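Local coordinates for methane monooxygenase regulatory protein B (Methylococcus capsulatus, PDB 4GAM) that probably regulates soluble methane monooxygenase by binding its hydroxylase component and tuning the oxidation of methane to methanol, at residues 35-40 / 78-83; 85-90 / 121-126. One frame throughout, in Å; residues are numbered along the deposited sequence.

How the contacts relate
From the N terminus the chain reaches residues 35-40 first, runs through helix 46-63 and strand 69-72, and returns at 78-83, where contact 1 closes the loop and joins neighbouring strands of the four-stranded antiparallel sheet. Strand 84-88 follows almost at once and starts contact 2, which closes only after helices 89-96 and 102-105 and strands 109-113 and 115-118, when residues 121-126 come alongside. The two loops lie in series, neither nested nor crossed. Contact 2 pairs two strands of the three-stranded sheet, and the two sheets meet through apolar side chains of both contacts. The centres of contacts 1 and 2 are about 14 Å apart, within the MmoB/DmpM family region.

Contact 1: residues 35-40 / 78-83; sequences SDTVVL and WIKANG
Val38 and Leu40 pair with Ala81 and Ile79 as antiparallel hydrogen-bonded pairs, joining the two middle strands of the four-stranded sheet in this MmoB/DmpM-family fold. Leu40 N reaches Ile79 O at 2.8 Å, the donor tilted 31° from the carbonyl plane, and Ile79 N returns a bond to Leu40 O. On the face carrying these residues, Leu40 CB meets Ile79 CB at 4.0 Å, and Ile85 of strand 84-88, in the other sheet, packs against Val38, Leu40 and Ile79. The other face carries Thr37, Val39, Lys80 and Asn82. Lys80 sends its chain obliquely across the neighbouring strand: CG stands anti to the backbone N (chi1 176°), and beyond a bend at chi2 the CD passes Val39 CG2 before CE comes to 3.5 Å from Thr37 OG1. The aliphatic part thus lies over the sheet face, while NZ pairs outside this contact with an acidic side chain on the chain of another protein. Val39 CG1 approaches the Trp78 ring obliquely, 3.9 Å from NE1, and Tyr8 meets that indole edge-to-face. Just before the strand, Ser35 OG accepts from Thr37 N in an ST turn and from Thr37 OG1; the bond from the hydroxyl probably helps hold the Thr37 side chain with CG2 toward Asn82 ND2. Asn82 OD1 is taken by Asn6 ND2; its own ND2 makes a weak bond of 3.0 Å to Asp36 OD2, carboxylate and amide planes 52° apart. Beyond them Gly83 N donates to Asp36 O at 2.8 Å, in the carbonyl plane.

Contact 2: residues 85-90 / 121-126; sequences IEVDCD and NKFTIT
Ile85 opens an antiparallel pairing of strands 84-88 and 122-126 in the three-stranded sheet, exchanging two backbone bonds with Ile125. Its CB lies 3.8 Å from Ile125 CG2, a branch set between the backbone N and carbonyl carbon of its own residue, while Val38 of the other sheet packs on Ile125. Glu86 turns to the other face and runs side by side with Thr124, its CG 3.7 Å from Thr124 CB; the carboxylate is held by a salt bridge from OE1 to Lys84. Val87 returns to the Ile85 face. Its N donates to Phe123 O in a nearly straight bond (168°), and its CG2 stands at the edge of the Phe123 ring, 4.4 Å from CD2, with helix 102-105 packing on both residues. Asp88 is crossed by the Lys122 chain, whose CE comes 3.7 Å from OD1; NZ stays 4.2 Å from that oxygen, too long for a salt bridge. Cys89 N continues the backbone pairing with a 3.2 Å bond to Asn121 O. Asp90, in helix 89-96, receives Asn121 ND2 at 3.2 Å through the syn lone pair of OD1. The two side chains cross at about a right angle, and the donor's amide plane misses the oxygen by 19°. An alanine in place of Asn121 would remove the amide and is likely to leave Asp90 OD1 without this donor and the link to the helix weakened. Apolar contacts thus occupy one face and polar or charged groups the other, and the Asn121 amide ties the end of the strand pairing to Asp90 in the first turn of the helix. On the polar face, the Lys122 ammonium probably gives Asp88 only modest electrostatic help.

Contact 1: residues 35-40 / 78-83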
loop_
_atom_site.group_PDB
_atom_site.type_symbol
_atom_site.label_atom_id
_atom_site.label_comp_id
_atom_site.label_asym_id
_atom_site.label_seq_id
_atom_site.Cartn_x
_atom_site.Cartn_y
_atom_site.Cartn_z
ATOM N N SER D 35 -3.423 -30.974 -25.842
ATOM C CA SER D 35 -4.309 -29.825 -25.991
ATOM C C SER D 35 -3.589 -28.608 -26.577
ATOM O O SER D 35 -2.524 -28.213 -26.099
ATOM C CB SER D 35 -4.938 -29.478 -24.641
ATOM O OG SER D 35 -5.670 -28.268 -24.713
ATOM N N ASP D 36 -4.180 -28.017 -27.614
ATOM C CA ASP D 36 -3.616 -26.828 -28.250
ATOM C C ASP D 36 -4.085 -25.558 -27.551
ATOM O O ASP D 36 -3.874 -24.452 -28.045
ATOM C CB ASP D 36 -4.002 -26.766 -29.733
ATOM C CG ASP D 36 -5.448 -26.338 -29.948
ATOM O OD1 ASP D 36 -6.311 -26.699 -29.121
ATOM O OD2 ASP D 36 -5.725 -25.638 -30.948
ATOM N N THR D 37 -4.725 -25.723 -26.399
ATOM C CA THR D 37 -5.325 -24.594 -25.701
ATOM C C THR D 37 -4.369 -23.955 -24.709
ATOM O O THR D 37 -3.198 -24.323 -24.625
ATOM C CB THR D 37 -6.621 -24.997 -24.966
ATOM O OG1 THR D 37 -6.308 -25.875 -23.878
ATOM C CG2 THR D 37 -7.584 -25.691 -25.920
ATOM N N VAL D 38 -4.886 -22.984 -23.966
ATOM C CA VAL D 38 -4.098 -22.244 -22.995
ATOM C C VAL D 38 -5.031 -21.801 -21.876
ATOM O O VAL D 38 -6.205 -21.514 -22.116
ATOM C CB VAL D 38 -3.388 -21.030 -23.660
ATOM C CG1 VAL D 38 -4.006 -19.705 -23.218
ATOM C CG2 VAL D 38 -1.901 -21.055 -23.367
ATOM N N VAL D 39 -4.525 -21.781 -20.649
ATOM C CA VAL D 39 -5.340 -21.368 -19.516
ATOM C C VAL D 39 -4.725 -20.180 -18.789
ATOM O O VAL D 39 -3.577 -20.233 -18.340
ATOM C CB VAL D 39 -5.571 -22.523 -18.525
ATOM C CG1 VAL D 39 -6.447 -22.065 -17.363
ATOM C CG2 VAL D 39 -6.193 -23.711 -19.238
ATOM N N LEU D 40 -5.498 -19.104 -18.686
ATOM C CA LEU D 40 -5.066 -17.911 -17.977
ATOM C C LEU D 40 -5.989 -17.640 -16.793
ATOM O O LEU D 40 -7.211 -17.609 -16.941
ATOM C CB LEU D 40 -5.045 -16.716 -18.928
ATOM C CG LEU D 40 -4.472 -15.408 -18.386
ATOM C CD1 LEU D 40 -3.131 -15.650 -17.714
ATOM C CD2 LEU D 40 -4.337 -14.393 -19.514
ATOM N N TRP D 78 -11.548 -17.256 -15.029
ATOM C CA TRP D 78 -10.998 -18.424 -15.688
ATOM C C TRP D 78 -11.059 -18.208 -17.199
ATOM O O TRP D 78 -12.124 -18.295 -17.803
ATOM C CB TRP D 78 -11.774 -19.671 -15.267
ATOM C CG TRP D 78 -11.215 -20.960 -15.779
ATOM C CD1 TRP D 78 -10.254 -21.736 -15.191
ATOM C CD2 TRP D 78 -11.602 -21.639 -16.978
ATOM N NE1 TRP D 78 -10.016 -22.852 -15.956
ATOM C CE2 TRP D 78 -10.830 -22.817 -17.058
ATOM C CE3 TRP D 78 -12.524 -21.364 -17.992
ATOM C CZ2 TRP D 78 -10.953 -23.717 -18.116
ATOM C CZ3 TRP D 78 -12.644 -22.258 -19.039
ATOM C CH2 TRP D 78 -11.867 -23.421 -19.092
ATOM N N ILE D 79 -9.909 -17.901 -17.792
ATOM C CA ILE D 79 -9.811 -17.645 -19.226
ATOM C C ILE D 79 -9.171 -18.833 -19.941
ATOM O O ILE D 79 -8.200 -19.406 -19.450
ATOM C CB ILE D 79 -8.980 -16.366 -19.518
ATOM C CG1 ILE D 79 -9.650 -15.134 -18.922
ATOM C CG2 ILE D 79 -8.786 -16.160 -21.004
ATOM C CD1 ILE D 79 -8.998 -14.656 -17.656
ATOM N N LYS D 80 -9.720 -19.201 -21.093
ATOM C CA LYS D 80 -9.193 -20.309 -21.879
ATOM C C LYS D 80 -9.342 -20.024 -23.368
ATOM O O LYS D 80 -10.439 -19.741 -23.847
ATOM C CB LYS D 80 -9.912 -21.609 -21.509
ATOM C CG LYS D 80 -9.522 -22.828 -22.336
ATOM C CD LYS D 80 -9.628 -24.087 -21.490
ATOM C CE LYS D 80 -9.439 -25.351 -22.303
ATOM N NZ LYS D 80 -9.327 -26.546 -21.417
ATOM N N ALA D 81 -8.233 -20.093 -24.097
ATOM C CA ALA D 81 -8.243 -19.819 -25.531
ATOM C C ALA D 81 -7.439 -20.862 -26.292
ATOM O O ALA D 81 -6.739 -21.678 -25.692
ATOM C CB ALA D 81 -7.695 -18.429 -25.811
ATOM N N ASN D 82 -7.545 -20.830 -27.616
ATOM C CA ASN D 82 -6.802 -21.748 -28.467
ATOM C C ASN D 82 -5.499 -21.146 -28.980
ATOM O O ASN D 82 -5.504 -20.144 -29.696
ATOM C CB ASN D 82 -7.663 -22.212 -29.644
ATOM C CG ASN D 82 -8.573 -23.364 -29.280
ATOM O OD1 ASN D 82 -9.741 -23.169 -28.945
ATOM N ND2 ASN D 82 -8.037 -24.579 -29.340
ATOM N N GLY D 83 -4.383 -21.763 -28.607
ATOM C CA GLY D 83 -3.087 -21.348 -29.107
ATOM C C GLY D 83 -2.339 -20.438 -28.157
ATOM O O GLY D 83 -1.309 -20.828 -27.609
#

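Contact 2: residues 85-90 / 121-126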
loop_
_atom_site.group_PDB
_atom_site.type_symbol
_atom_site.label_atom_id
_atom_site.label_comp_id
_atom_site.label_asym_id
_atom_site.label_seq_id
_atom_site.Cartn_x
_atom_site.Cartn_y
_atom_site.Cartn_z
ATOM N N ILE D 85 -2.493 -16.261 -25.813
ATOM C CA ILE D 85 -3.064 -14.967 -25.440
ATOM C C ILE D 85 -1.938 -13.965 -25.198
ATOM O O ILE D 85 -0.993 -14.249 -24.462
ATOM C CB ILE D 85 -3.919 -15.046 -24.152
ATOM C CG1 ILE D 85 -4.974 -16.147 -24.258
ATOM C CG2 ILE D 85 -4.579 -13.698 -23.859
ATOM C CD1 ILE D 85 -5.756 -16.357 -22.985
ATOM N N GLU D 86 -2.036 -12.795 -25.820
ATOM C CA GLU D 86 -1.055 -11.736 -25.609
ATOM C C GLU D 86 -1.691 -10.525 -24.936
ATOM O O GLU D 86 -2.816 -10.138 -25.258
ATOM C CB GLU D 86 -0.408 -11.320 -26.932
ATOM C CG GLU D 86 0.380 -12.421 -27.622
ATOM C CD GLU D 86 1.134 -11.914 -28.837
ATOM O OE1 GLU D 86 0.618 -12.064 -29.964
ATOM O OE2 GLU D 86 2.243 -11.360 -28.663
ATOM N N VAL D 87 -0.964 -9.931 -23.997
ATOM C CA VAL D 87 -1.433 -8.739 -23.305
ATOM C C VAL D 87 -0.429 -7.598 -23.457
ATOM O O VAL D 87 0.639 -7.618 -22.843
ATOM C CB VAL D 87 -1.669 -9.013 -21.804
ATOM C CG1 VAL D 87 -2.138 -7.752 -21.094
ATOM C CG2 VAL D 87 -2.678 -10.132 -21.622
ATOM N N ASP D 88 -0.764 -6.614 -24.286
ATOM C CA ASP D 88 0.050 -5.409 -24.382
ATOM C C ASP D 88 -0.278 -4.509 -23.199
ATOM O O ASP D 88 -1.417 -4.071 -23.036
ATOM C CB ASP D 88 -0.191 -4.671 -25.698
ATOM C CG ASP D 88 0.762 -3.504 -25.890
ATOM O OD1 ASP D 88 1.886 -3.559 -25.346
ATOM O OD2 ASP D 88 0.392 -2.531 -26.581
ATOM N N CYS D 89 0.726 -4.240 -22.373
ATOM C CA CYS D 89 0.504 -3.559 -21.105
ATOM C C CYS D 89 0.673 -2.049 -21.205
ATOM O O CYS D 89 0.313 -1.317 -20.285
ATOM C CB CYS D 89 1.419 -4.141 -20.028
ATOM S SG CYS D 89 1.145 -5.906 -19.726
ATOM N N ASP D 90 1.226 -1.586 -22.321
ATOM C CA ASP D 90 1.281 -0.158 -22.600
ATOM C C ASP D 90 -0.096 0.267 -23.090
ATOM O O ASP D 90 -0.491 1.427 -22.962
ATOM C CB ASP D 90 2.347 0.150 -23.655
ATOM C CG ASP D 90 3.738 -0.307 -23.237
ATOM O OD1 ASP D 90 4.005 -0.400 -22.019
ATOM O OD2 ASP D 90 4.568 -0.569 -24.131
ATOM N N ASN D 121 7.424 -4.996 -22.421
ATOM C CA ASN D 121 6.149 -4.771 -21.742
ATOM C C ASN D 121 4.994 -5.490 -22.443
ATOM O O ASN D 121 3.862 -5.002 -22.464
ATOM C CB ASN D 121 5.852 -3.275 -21.619
ATOM C CG ASN D 121 6.779 -2.574 -20.647
ATOM O OD1 ASN D 121 7.885 -3.045 -20.372
ATOM N ND2 ASN D 121 6.330 -1.440 -20.117
ATOM N N LYS D 122 5.290 -6.653 -23.011
ATOM C CA LYS D 122 4.295 -7.426 -23.741
ATOM C C LYS D 122 4.248 -8.856 -23.218
ATOM O O LYS D 122 5.091 -9.685 -23.567
ATOM C CB LYS D 122 4.611 -7.412 -25.239
ATOM C CG LYS D 122 3.422 -7.064 -26.125
ATOM C CD LYS D 122 3.826 -6.142 -27.274
ATOM C CE LYS D 122 2.626 -5.785 -28.147
ATOM N NZ LYS D 122 2.967 -4.817 -29.230
ATOM N N PHE D 123 3.260 -9.137 -22.373
ATOM C CA PHE D 123 3.107 -10.460 -21.774
ATOM C C PHE D 123 2.338 -11.413 -22.689
ATOM O O PHE D 123 1.234 -11.109 -23.132
ATOM C CB PHE D 123 2.411 -10.350 -20.415
ATOM C CG PHE D 123 2.087 -11.677 -19.788
ATOM C CD1 PHE D 123 3.026 -12.338 -19.013
ATOM C CD2 PHE D 123 0.837 -12.259 -19.962
ATOM C CE1 PHE D 123 2.728 -13.561 -18.430
ATOM C CE2 PHE D 123 0.534 -13.481 -19.383
ATOM C CZ PHE D 123 1.480 -14.132 -18.615
ATOM N N THR D 124 2.926 -12.571 -22.959
ATOM C CA THR D 124 2.285 -13.561 -23.812
ATOM C C THR D 124 2.337 -14.960 -23.201
ATOM O O THR D 124 3.352 -15.367 -22.631
ATOM C CB THR D 124 2.899 -13.571 -25.234
ATOM O OG1 THR D 124 2.837 -14.894 -25.781
ATOM C CG2 THR D 124 4.347 -13.113 -25.196
ATOM N N ILE D 125 1.224 -15.679 -23.309
ATOM C CA ILE D 125 1.138 -17.066 -22.859
ATOM C C ILE D 125 0.733 -17.962 -24.029
ATOM O O ILE D 125 -0.246 -17.683 -24.719
ATOM C CB ILE D 125 0.149 -17.223 -21.680
ATOM C CG1 ILE D 125 -0.127 -18.702 -21.407
ATOM C CG2 ILE D 125 -1.148 -16.465 -21.947
ATOM C CD1 ILE D 125 -1.253 -18.937 -20.428
ATOM N N THR D 126 1.491 -19.030 -24.260
ATOM C CA THR D 126 1.298 -19.839 -25.460
ATOM C C THR D 126 1.377 -21.344 -25.210
ATOM O O THR D 126 1.873 -21.796 -24.175
ATOM C CB THR D 126 2.305 -19.442 -26.561
ATOM O OG1 THR D 126 2.359 -20.462 -27.566
ATOM C CG2 THR D 126 3.683 -19.261 -25.963
#